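Local coordinates for protein predicted metal-dependent hydrolase of the TIM-barrel fold (Lactobacillus casei, PDB 2QPX) that binds two zinc ions in a TIM-barrel framework and probably acts as a hydrolase, although its specific reaction is not established, at residues Arg270-Leu275 and Leu282-Ser287; Arg312-Ser317 and Gln362-Leu367; Ala145-Ala150 and Lys204-Tyr209; His133-Met138 and Ala171-Leu176. One frame throughout, in Å; residues are numbered along the deposited sequence.

In the fold
Contacts 4 and 3 alternate along the chain, in the order 133-138, 145-150, 171-176 and 204-209; their centres lie about 10 Å apart, and Trp147 NE1 meets Ala134 O between them. Contacts 1 and 2 follow in series, with centres about 12 Å apart on the adjacent parallel strands 282-285 and 313-314. Contacts 2 and 4, on opposite sides of the chain's centre, have their own centres about 25 Å apart. One pair thus packs barrel strands against helices, while the other joins helices on the far flank; contacts 1, 2 and 4 each bring a side chain to about 11 to 13 Å from a zinc ion, whereas contact 3 lies away from the site.

Contact 1. Residues Arg270-Leu275 and Leu282-Ser287; sequences REAGYL and LYFDIS
Phe284 on strand 282-285 packs beneath Ala272 and Gly273 of helix 269-278, a worked example of how a beta-alpha-beta unit seals its helix onto its sheet. The helix runs back almost antiparallel to the strand it leads into, with the short axes 8.2 Å apart at an angle of 153°. The CB of Phe284 points toward the helix, and a chi1 of 72° sets CG between the backbone N and the carbonyl carbon, so that the ring lies under the helix backbone. At the root of the ring, Phe284 CG and CD2 meet the methyl of Ala272, with CD2 3.9 Å from Ala272 CB. Further out, Phe284 CE1 lies 3.8 Å from Gly273 CA, and CE2 comes close to the N of the same glycine. At the tip, Phe284 CZ reaches Gly273 CA at 3.6 Å. With no side chain on Gly273, the helix backbone itself rests on the ring: Gly273 N and Ala272 O stand over one face, toward its rim.

A second, looser layer is formed by Leu282, whose CD1 in one of two conformers lies 4.3 Å from Leu275 CB. On the reverse side of the strand, Asp285 makes an Asx turn with Ser287 N, in one of the two conformers of Ser287, and also bonds His17 NE2 and the backbone N of the zinc ligand His264. All five touching residues are buried, and the side chains that meet are apolar. This chemistry implies that the helix is probably held here by fit of shape rather than by polar bonds, which the strand makes on its other side through the carboxylate of Asp285.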
# COMPACT_ATOMS: atom_id res chain seq x y z
N ARG A 270 -5.18 2.64 -5.21
CA ARG A 270 -4.79 4.04 -5.02
C ARG A 270 -4.03 4.52 -6.26
O ARG A 270 -4.14 5.64 -6.70
CB ARG A 270 -3.95 4.28 -3.76
CG ARG A 270 -4.75 4.34 -2.46
CD ARG A 270 -3.87 4.59 -1.21
NE ARG A 270 -4.67 5.03 -0.03
CZ ARG A 270 -4.35 4.82 1.24
NH1 ARG A 270 -3.31 4.06 1.57
NH2 ARG A 270 -5.10 5.32 2.20
N GLU A 271 -3.21 3.65 -6.82
CA GLU A 271 -2.43 3.99 -8.00
C GLU A 271 -3.37 4.23 -9.18
O GLU A 271 -3.20 5.20 -9.93
CB GLU A 271 -1.37 2.91 -8.31
CG GLU A 271 -0.19 2.81 -7.35
CD GLU A 271 -0.45 2.10 -6.04
OE1 GLU A 271 -1.56 1.61 -5.76
OE2 GLU A 271 0.53 2.04 -5.25
N ALA A 272 -4.36 3.36 -9.35
CA ALA A 272 -5.33 3.51 -10.43
C ALA A 272 -6.11 4.81 -10.31
O ALA A 272 -6.28 5.50 -11.28
CB ALA A 272 -6.31 2.31 -10.45
N GLY A 273 -6.56 5.16 -9.10
CA GLY A 273 -7.30 6.39 -8.89
C GLY A 273 -6.46 7.62 -9.12
O GLY A 273 -6.93 8.62 -9.69
N TYR A 274 -5.21 7.57 -8.68
CA TYR A 274 -4.22 8.61 -9.02
C TYR A 274 -4.12 8.78 -10.54
O TYR A 274 -4.22 9.91 -11.06
CB TYR A 274 -2.85 8.31 -8.38
CG TYR A 274 -1.77 9.12 -9.05
CD1 TYR A 274 -1.67 10.47 -8.83
CD2 TYR A 274 -0.95 8.53 -10.02
CE1 TYR A 274 -0.74 11.23 -9.55
CE2 TYR A 274 -0.02 9.27 -10.71
CZ TYR A 274 0.08 10.60 -10.48
OH TYR A 274 1.00 11.34 -11.19
N LEU A 275 -3.93 7.67 -11.26
CA LEU A 275 -3.82 7.75 -12.71
C LEU A 275 -5.08 8.38 -13.36
O LEU A 275 -4.97 9.20 -14.26
CB LEU A 275 -3.52 6.41 -13.34
CG LEU A 275 -2.15 5.83 -13.02
CD1 LEU A 275 -2.17 4.35 -13.43
CD2 LEU A 275 -1.05 6.63 -13.75
N LEU A 282 -9.28 7.77 -18.75
CA LEU A 282 -8.79 6.64 -17.94
C LEU A 282 -9.77 6.36 -16.82
O LEU A 282 -10.00 7.20 -15.94
CB LEU A 282 -7.39 6.90 -17.37
CG LEU A 282 -6.68 5.69 -16.72
CD1 LEU A 282 -7.16 5.38 -15.28
CD2 LEU A 282 -6.81 4.43 -17.61
N TYR A 283 -10.33 5.17 -16.86
CA TYR A 283 -11.39 4.71 -15.95
C TYR A 283 -10.91 3.49 -15.20
O TYR A 283 -9.92 2.87 -15.60
CB TYR A 283 -12.64 4.39 -16.75
CG TYR A 283 -13.15 5.55 -17.59
CD1 TYR A 283 -12.61 5.82 -18.83
CD2 TYR A 283 -14.15 6.39 -17.09
CE1 TYR A 283 -13.04 6.89 -19.60
CE2 TYR A 283 -14.59 7.46 -17.82
CZ TYR A 283 -14.05 7.70 -19.08
OH TYR A 283 -14.50 8.80 -19.80
N PHE A 284 -11.60 3.14 -14.13
CA PHE A 284 -11.22 1.96 -13.36
C PHE A 284 -12.38 1.43 -12.55
O PHE A 284 -13.37 2.12 -12.34
CB PHE A 284 -9.98 2.23 -12.50
CG PHE A 284 -10.22 3.11 -11.33
CD1 PHE A 284 -10.43 4.47 -11.50
CD2 PHE A 284 -10.15 2.62 -10.05
CE1 PHE A 284 -10.61 5.28 -10.41
CE2 PHE A 284 -10.31 3.47 -8.97
CZ PHE A 284 -10.54 4.79 -9.16
N ASP A 285 -12.21 0.20 -12.08
CA ASP A 285 -13.15 -0.43 -11.15
C ASP A 285 -12.43 -1.17 -10.05
O ASP A 285 -11.20 -1.33 -10.11
CB ASP A 285 -14.18 -1.28 -11.92
CG ASP A 285 -13.63 -2.55 -12.49
OD1 ASP A 285 -13.00 -3.31 -11.75
OD2 ASP A 285 -13.86 -2.81 -13.70
N ILE A 286 -13.19 -1.67 -9.05
CA ILE A 286 -12.64 -2.55 -7.98
C ILE A 286 -13.37 -3.89 -7.97
O ILE A 286 -13.59 -4.53 -6.96
CB ILE A 286 -12.65 -1.89 -6.60
CG1 ILE A 286 -14.08 -1.48 -6.18
CG2 ILE A 286 -11.68 -0.69 -6.57
CD1 ILE A 286 -14.26 -1.24 -4.65
N SER A 287 -13.73 -4.33 -9.17
CA SER A 287 -14.30 -5.65 -9.41
C SER A 287 -13.32 -6.76 -8.94
O SER A 287 -12.12 -6.52 -8.78
CB SER A 287 -14.68 -5.75 -10.87
OG SER A 287 -13.53 -5.81 -11.69

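Contact 2. Residues Arg312-Ser317 and Gln362-Leu367; sequences RILFAS and QTSAKL. With EDO (1,2-ethanediol), chain F.
Leu314 supplies the apolar part of the contact, spreading its two methyls over one side of helix 349-367. Leu314 CD2 presses on Thr363 CG2 at 3.5 Å, tighter than usual for two carbons, while CD1 lies 4.0 Å from Leu367 CD2; the leucine crosses both partners at about a right angle. Ser364 OG sits between these meetings, close to both methyls. The branch reaches the helix because CG stands anti to the carbonyl carbon (chi1 -51°). With an alanine here, Thr363 and Leu367 would probably lose their common apolar partner and a gap would open beneath the helix.

Water carries the polar part. Water 1 donates to Ile313 O at 2.7 Å and also bonds Thr363 OG1, and water 2 lies within bonding distance of Phe315 O and Ser364 OG and probably links them. Thr363 OG1 additionally accepts from O2 of an ethanediol, probably a crystallisation additive, at 2.7 Å.

Leu367 also touches Pro224 and Lys259, which directly precede barrel strands 225-229 and 260-264. The arrangement is consistent with a TIM barrel whose final helix lies across the N-terminal ends of its strands, away from the zinc ligand Asp318 that follows strand 313-314.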
# COMPACT_ATOMS: atom_id res chain seq x y z
N ARG A 312 -14.84 8.76 -12.90
CA ARG A 312 -13.90 7.82 -13.53
C ARG A 312 -13.94 6.41 -12.96
O ARG A 312 -13.33 5.51 -13.55
CB ARG A 312 -12.49 8.35 -13.44
CG ARG A 312 -12.24 9.65 -14.28
CD ARG A 312 -12.39 9.45 -15.79
NE ARG A 312 -11.85 10.62 -16.46
CZ ARG A 312 -10.55 10.86 -16.62
NH1 ARG A 312 -9.65 9.91 -16.34
NH2 ARG A 312 -10.16 12.02 -17.09
N ILE A 313 -14.61 6.23 -11.82
CA ILE A 313 -14.72 4.92 -11.17
C ILE A 313 -16.05 4.28 -11.59
O ILE A 313 -17.07 4.95 -11.69
CB ILE A 313 -14.42 4.95 -9.62
CG1 ILE A 313 -14.18 3.52 -9.08
CG2 ILE A 313 -15.52 5.69 -8.87
CD1 ILE A 313 -13.68 3.43 -7.60
N LEU A 314 -16.01 2.98 -11.89
CA LEU A 314 -17.16 2.24 -12.46
C LEU A 314 -17.51 1.06 -11.56
O LEU A 314 -16.66 0.49 -10.90
CB LEU A 314 -16.81 1.65 -13.84
CG LEU A 314 -16.20 2.60 -14.88
CD1 LEU A 314 -15.84 1.84 -16.18
CD2 LEU A 314 -17.12 3.78 -15.16
N PHE A 315 -18.79 0.67 -11.57
CA PHE A 315 -19.18 -0.64 -11.06
C PHE A 315 -18.87 -1.75 -12.09
O PHE A 315 -19.23 -1.65 -13.26
CB PHE A 315 -20.68 -0.74 -10.77
CG PHE A 315 -21.13 -2.13 -10.46
CD1 PHE A 315 -20.79 -2.72 -9.25
CD2 PHE A 315 -21.81 -2.89 -11.39
CE1 PHE A 315 -21.13 -4.01 -8.98
CE2 PHE A 315 -22.15 -4.22 -11.13
CZ PHE A 315 -21.84 -4.74 -9.93
N ALA A 316 -18.25 -2.83 -11.60
CA ALA A 316 -18.25 -4.11 -12.26
C ALA A 316 -18.19 -5.19 -11.20
O ALA A 316 -17.73 -4.94 -10.10
CB ALA A 316 -17.06 -4.30 -13.25
N SER A 317 -18.67 -6.38 -11.55
CA SER A 317 -18.55 -7.56 -10.68
C SER A 317 -17.34 -8.44 -10.95
O SER A 317 -16.80 -9.07 -10.04
CB SER A 317 -19.82 -8.43 -10.81
OG SER A 317 -19.91 -9.01 -12.10
N GLN A 362 -24.12 5.26 -15.27
CA GLN A 362 -24.17 6.31 -16.26
C GLN A 362 -22.84 6.54 -16.99
O GLN A 362 -22.83 6.74 -18.21
CB GLN A 362 -24.69 7.60 -15.64
CG GLN A 362 -24.94 8.72 -16.62
CD GLN A 362 -25.21 10.04 -15.91
OE1 GLN A 362 -24.49 10.42 -14.97
NE2 GLN A 362 -26.20 10.75 -16.39
N THR A 363 -21.73 6.48 -16.26
CA THR A 363 -20.44 6.61 -16.94
C THR A 363 -20.23 5.45 -17.93
O THR A 363 -19.85 5.67 -19.07
CB THR A 363 -19.29 6.71 -15.92
OG1 THR A 363 -19.52 7.82 -15.06
CG2 THR A 363 -17.94 6.83 -16.63
N SER A 364 -20.50 4.21 -17.50
CA SER A 364 -20.35 3.08 -18.40
C SER A 364 -21.32 3.16 -19.58
O SER A 364 -20.98 2.82 -20.70
CB SER A 364 -20.50 1.75 -17.66
OG SER A 364 -19.39 1.53 -16.82
N ALA A 365 -22.52 3.66 -19.35
CA ALA A 365 -23.47 3.80 -20.48
C ALA A 365 -22.92 4.70 -21.54
O ALA A 365 -23.03 4.41 -22.72
CB ALA A 365 -24.87 4.28 -19.99
N LYS A 366 -22.28 5.78 -21.12
CA LYS A 366 -21.67 6.71 -22.07
C LYS A 366 -20.45 6.09 -22.73
O LYS A 366 -20.30 6.13 -23.95
CB LYS A 366 -21.30 8.02 -21.38
CG LYS A 366 -20.60 8.97 -22.33
CD LYS A 366 -20.72 10.40 -21.92
CE LYS A 366 -20.07 11.31 -22.98
NZ LYS A 366 -20.18 12.73 -22.58
N LEU A 367 -19.57 5.50 -21.93
CA LEU A 367 -18.31 4.97 -22.40
C LEU A 367 -18.50 3.86 -23.44
O LEU A 367 -17.80 3.80 -24.46
CB LEU A 367 -17.57 4.50 -21.13
CG LEU A 367 -16.12 4.23 -21.09
CD1 LEU A 367 -15.38 5.37 -21.72
CD2 LEU A 367 -15.79 3.95 -19.59
C1 EDO F . -21.88 10.87 -16.94
O1 EDO F . -21.36 10.36 -18.18
C2 EDO F . -21.17 10.17 -15.80
O2 EDO F . -19.74 10.33 -15.98
O HOH W 1 -18.21 7.22 -12.67
O HOH W 2 -20.47 0.49 -14.52

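Contact 3. Residues Ala145-Ala150 and Lys204-Tyr209; sequences AAWWQA and KPLIDY
Helix-to-helix packing on the flank of the barrel domain joins helix 144-156 to helix 204-221 through Trp147 against Leu206 and Trp148 against Tyr209. The backbones stay well apart, the nearest CA pair being Trp148 and Leu206 at 10.5 Å, so long side chains span the interval. All four have CG anti to the backbone N, with chi1 within about 13° of 180°, which stretches each away from its own helix.

Trp147 and Leu206 arrive from opposite directions: the far corner of the indole meets the branch of the leucine, Trp147 CZ3 lying 3.7 Å from Leu206 CD1, and Trp147 CH2 approaching both methyls. Beside them, Trp148 and Tyr209 form a T-shaped pair. The edge of the tyrosine, led by CE1, is presented to the face of the six-membered ring toward its rim; the centroids are 5.5 Å apart and the planes stand at 75°. Trp147 CH2 meanwhile comes to the edge of the Trp148 ring in its plane.

The polar end of Trp147 is satisfied elsewhere, NE1 bonding Ala134 O of helix 130-138. Helix 183-196 runs beside the contact, placing Phe190 against both Trp147 and Leu206 and Trp193 against Leu206, while His213 of helix 204-221 stacks on Tyr209 and touches Trp148.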
# COMPACT_ATOMS: atom_id res chain seq x y z
N ALA A 145 3.44 -12.00 -40.88
CA ALA A 145 2.72 -11.02 -41.70
C ALA A 145 1.28 -11.45 -42.00
O ALA A 145 0.35 -10.63 -41.92
CB ALA A 145 3.50 -10.77 -43.02
N ALA A 146 1.09 -12.71 -42.34
CA ALA A 146 -0.26 -13.22 -42.67
C ALA A 146 -1.10 -13.28 -41.39
O ALA A 146 -2.29 -12.97 -41.42
CB ALA A 146 -0.19 -14.60 -43.30
N TRP A 147 -0.49 -13.70 -40.29
CA TRP A 147 -1.19 -13.71 -38.99
C TRP A 147 -1.64 -12.30 -38.60
O TRP A 147 -2.81 -12.06 -38.25
CB TRP A 147 -0.29 -14.27 -37.91
CG TRP A 147 -0.84 -14.00 -36.53
CD1 TRP A 147 -1.84 -14.68 -35.91
CD2 TRP A 147 -0.42 -12.97 -35.64
NE1 TRP A 147 -2.11 -14.13 -34.68
CE2 TRP A 147 -1.23 -13.08 -34.47
CE3 TRP A 147 0.55 -11.96 -35.69
CZ2 TRP A 147 -1.11 -12.22 -33.42
CZ3 TRP A 147 0.68 -11.11 -34.63
CH2 TRP A 147 -0.17 -11.23 -33.50
N TRP A 148 -0.71 -11.34 -38.67
CA TRP A 148 -1.02 -9.96 -38.29
C TRP A 148 -2.12 -9.36 -39.18
O TRP A 148 -3.03 -8.67 -38.69
CB TRP A 148 0.23 -9.08 -38.35
CG TRP A 148 -0.07 -7.67 -37.99
CD1 TRP A 148 -0.06 -6.59 -38.81
CD2 TRP A 148 -0.50 -7.19 -36.71
NE1 TRP A 148 -0.43 -5.46 -38.13
CE2 TRP A 148 -0.73 -5.81 -36.84
CE3 TRP A 148 -0.74 -7.80 -35.47
CZ2 TRP A 148 -1.14 -5.01 -35.76
CZ3 TRP A 148 -1.14 -7.02 -34.41
CH2 TRP A 148 -1.36 -5.65 -34.56
N GLN A 149 -2.06 -9.62 -40.47
CA GLN A 149 -3.11 -9.11 -41.36
C GLN A 149 -4.49 -9.65 -40.96
O GLN A 149 -5.46 -8.89 -40.85
CB GLN A 149 -2.80 -9.42 -42.83
CG GLN A 149 -3.89 -8.96 -43.77
CD GLN A 149 -3.56 -9.25 -45.21
OE1 GLN A 149 -4.01 -10.25 -45.77
NE2 GLN A 149 -2.73 -8.42 -45.80
N ALA A 150 -4.56 -10.95 -40.72
CA ALA A 150 -5.83 -11.59 -40.39
C ALA A 150 -6.36 -11.10 -39.03
O ALA A 150 -7.54 -10.78 -38.88
CB ALA A 150 -5.69 -13.10 -40.40
N LYS A 204 6.14 -11.44 -24.44
CA LYS A 204 6.09 -10.03 -24.12
C LYS A 204 6.34 -9.14 -25.35
O LYS A 204 5.58 -8.19 -25.59
CB LYS A 204 7.00 -9.67 -22.94
CG LYS A 204 6.89 -8.20 -22.58
CD LYS A 204 7.49 -7.92 -21.25
CE LYS A 204 7.74 -6.44 -20.99
NZ LYS A 204 6.55 -5.57 -21.04
N PRO A 205 7.38 -9.42 -26.16
CA PRO A 205 7.54 -8.61 -27.36
C PRO A 205 6.31 -8.60 -28.26
O PRO A 205 5.88 -7.53 -28.74
CB PRO A 205 8.74 -9.27 -28.07
CG PRO A 205 9.45 -10.03 -27.03
CD PRO A 205 8.45 -10.42 -26.01
N LEU A 206 5.69 -9.75 -28.47
CA LEU A 206 4.52 -9.78 -29.34
C LEU A 206 3.26 -9.15 -28.71
O LEU A 206 2.55 -8.41 -29.39
CB LEU A 206 4.25 -11.20 -29.83
CG LEU A 206 3.13 -11.35 -30.86
CD1 LEU A 206 3.37 -10.46 -32.11
CD2 LEU A 206 2.92 -12.85 -31.23
N ILE A 207 3.02 -9.40 -27.43
CA ILE A 207 1.88 -8.77 -26.75
C ILE A 207 2.04 -7.24 -26.74
O ILE A 207 1.08 -6.51 -27.05
CB ILE A 207 1.71 -9.32 -25.30
CG1 ILE A 207 1.14 -10.75 -25.38
CG2 ILE A 207 0.75 -8.45 -24.49
CD1 ILE A 207 1.11 -11.53 -24.03
N ASP A 208 3.22 -6.74 -26.41
CA ASP A 208 3.41 -5.29 -26.33
C ASP A 208 3.29 -4.69 -27.74
O ASP A 208 2.63 -3.64 -27.90
CB ASP A 208 4.76 -4.92 -25.69
CG ASP A 208 4.78 -5.08 -24.17
OD1 ASP A 208 3.80 -5.59 -23.60
OD2 ASP A 208 5.83 -4.67 -23.56
N TYR A 209 3.88 -5.33 -28.76
CA TYR A 209 3.69 -4.86 -30.15
C TYR A 209 2.17 -4.77 -30.47
O TYR A 209 1.67 -3.75 -31.02
CB TYR A 209 4.38 -5.81 -31.15
CG TYR A 209 4.23 -5.42 -32.58
CD1 TYR A 209 3.13 -5.80 -33.33
CD2 TYR A 209 5.21 -4.63 -33.20
CE1 TYR A 209 3.02 -5.42 -34.67
CE2 TYR A 209 5.10 -4.23 -34.49
CZ TYR A 209 4.02 -4.61 -35.23
OH TYR A 209 3.90 -4.20 -36.53

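Contact 4. Residues His133-Met138 and Ala171-Leu176; sequences HAEDFM and AYRVGL
Glu135 OE2 is gripped by two donors, Arg173 NH1 and the backbone N of Leu201. The first makes a salt bridge of 2.8 Å between Arg173 NH1 and Glu135 OE2 that ties helix 130-138 to Arg173 in the short, weakly bonded helix 170-173 of the TIM-barrel protein, with the Arg173 side chain about 11 Å from a zinc ion. The principle at work is that a single ion pair can span a wide gap: the nearest CA atoms, those of Glu135 and Arg173, are 12.8 Å apart, and the side chains come from opposite directions to meet.

The carboxylate and guanidinium planes differ by 8°, nearly coplanar. The N-H of Arg173 approaches Glu135 OE2 almost in line with the CD-OE2 bond, at a donor angle of 157°. Glu135 is extended beyond CG, whereas Arg173 bends at chi2 (-70°), which turns its guanidinium edge toward the acid.

Arg173 NH1 also bonds Leu201 O, so the pair holds both the N-H and the carbonyl of that loop residue. Arg173 NE lies close to the like-charged Arg200 NH1, and the carboxylate probably offsets part of this. Were Arg173 cut back to an alanine, the charge of Glu135 would probably be left without its mate and Leu201 O without the donor NH1. Next along the chain, the ring of Tyr172 meets that of the zinc ligand His228.

A water completes the pairing in the guanidinium plane: water 3 donates to Glu135 OE1 at 2.7 Å and accepts from Arg173 NH2 at 2.8 Å.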
# COMPACT_ATOMS: atom_id res chain seq x y z
N HIS A 133 -8.25 -14.07 -29.29
CA HIS A 133 -8.42 -13.94 -30.73
C HIS A 133 -7.05 -14.08 -31.41
O HIS A 133 -6.92 -14.80 -32.42
CB HIS A 133 -9.11 -12.63 -31.11
CG HIS A 133 -10.59 -12.66 -30.90
ND1 HIS A 133 -11.18 -12.27 -29.72
CD2 HIS A 133 -11.59 -13.04 -31.72
CE1 HIS A 133 -12.50 -12.41 -29.84
NE2 HIS A 133 -12.77 -12.90 -31.04
N ALA A 134 -6.02 -13.48 -30.82
CA ALA A 134 -4.66 -13.60 -31.37
C ALA A 134 -4.23 -15.08 -31.45
O ALA A 134 -3.66 -15.54 -32.45
CB ALA A 134 -3.66 -12.78 -30.53
N GLU A 135 -4.50 -15.83 -30.39
CA GLU A 135 -4.21 -17.27 -30.33
C GLU A 135 -4.95 -18.05 -31.40
O GLU A 135 -4.37 -18.94 -32.07
CB GLU A 135 -4.58 -17.84 -28.96
CG GLU A 135 -3.68 -17.35 -27.83
CD GLU A 135 -4.25 -17.50 -26.43
OE1 GLU A 135 -5.42 -17.92 -26.26
OE2 GLU A 135 -3.51 -17.17 -25.47
N ASP A 136 -6.22 -17.77 -31.57
CA ASP A 136 -6.99 -18.53 -32.54
C ASP A 136 -6.53 -18.25 -33.97
O ASP A 136 -6.48 -19.16 -34.80
CB ASP A 136 -8.47 -18.27 -32.34
CG ASP A 136 -9.01 -19.00 -31.12
OD1 ASP A 136 -8.52 -20.11 -30.81
OD2 ASP A 136 -9.93 -18.50 -30.51
N PHE A 137 -6.16 -17.00 -34.25
CA PHE A 137 -5.59 -16.68 -35.57
C PHE A 137 -4.21 -17.29 -35.77
O PHE A 137 -3.87 -17.67 -36.90
CB PHE A 137 -5.61 -15.17 -35.83
CG PHE A 137 -6.96 -14.65 -36.26
CD1 PHE A 137 -7.44 -14.88 -37.53
CD2 PHE A 137 -7.78 -14.00 -35.36
CE1 PHE A 137 -8.68 -14.42 -37.92
CE2 PHE A 137 -9.01 -13.54 -35.76
CZ PHE A 137 -9.48 -13.77 -37.02
N MSE A 138 -3.42 -17.42 -34.72
CA MSE A 138 -2.07 -18.00 -34.82
C MSE A 138 -2.13 -19.40 -35.41
O MSE A 138 -1.29 -19.77 -36.25
CB MSE A 138 -1.36 -17.95 -33.46
CG MSE A 138 -0.00 -18.63 -33.39
SE MSE A 138 -0.03 -20.56 -33.19
CE MSE A 138 -0.85 -20.61 -31.45
N ALA A 171 -1.69 -8.52 -18.21
CA ALA A 171 -1.21 -8.61 -16.83
C ALA A 171 -1.01 -10.06 -16.40
O ALA A 171 -0.09 -10.35 -15.62
CB ALA A 171 -2.17 -7.89 -15.87
N TYR A 172 -1.86 -10.96 -16.87
CA TYR A 172 -1.79 -12.39 -16.49
C TYR A 172 -0.62 -13.11 -17.23
O TYR A 172 -0.18 -14.21 -16.80
CB TYR A 172 -3.07 -13.13 -16.88
CG TYR A 172 -4.33 -12.86 -16.08
CD1 TYR A 172 -4.50 -13.34 -14.81
CD2 TYR A 172 -5.40 -12.20 -16.66
CE1 TYR A 172 -5.68 -13.15 -14.11
CE2 TYR A 172 -6.59 -12.00 -15.99
CZ TYR A 172 -6.73 -12.47 -14.72
OH TYR A 172 -7.97 -12.25 -14.09
N ARG A 173 -0.15 -12.56 -18.34
CA ARG A 173 0.78 -13.26 -19.23
C ARG A 173 2.20 -12.71 -19.10
O ARG A 173 3.17 -13.48 -19.00
CB ARG A 173 0.31 -13.19 -20.68
CG ARG A 173 -1.09 -13.78 -20.93
CD ARG A 173 -1.07 -15.25 -20.78
NE ARG A 173 -2.39 -15.86 -20.82
CZ ARG A 173 -3.05 -16.19 -21.92
NH1 ARG A 173 -2.58 -15.94 -23.14
NH2 ARG A 173 -4.22 -16.81 -21.79
N VAL A 174 2.30 -11.39 -19.12
CA VAL A 174 3.58 -10.68 -19.25
C VAL A 174 3.74 -9.46 -18.34
O VAL A 174 4.83 -8.86 -18.28
CB VAL A 174 3.82 -10.26 -20.71
CG1 VAL A 174 3.95 -11.51 -21.62
CG2 VAL A 174 2.71 -9.34 -21.25
N GLY A 175 2.68 -9.04 -17.67
CA GLY A 175 2.74 -7.89 -16.84
C GLY A 175 2.37 -6.62 -17.60
O GLY A 175 2.03 -6.67 -18.80
N LEU A 176 2.46 -5.50 -16.91
CA LEU A 176 1.93 -4.23 -17.40
C LEU A 176 2.98 -3.15 -17.71
O LEU A 176 2.63 -2.00 -17.96
CB LEU A 176 0.87 -3.65 -16.46
CG LEU A 176 -0.43 -4.45 -16.34
CD1 LEU A 176 -1.30 -3.81 -15.25
CD2 LEU A 176 -1.11 -4.49 -17.71
O HOH W 3 -5.93 -18.10 -23.57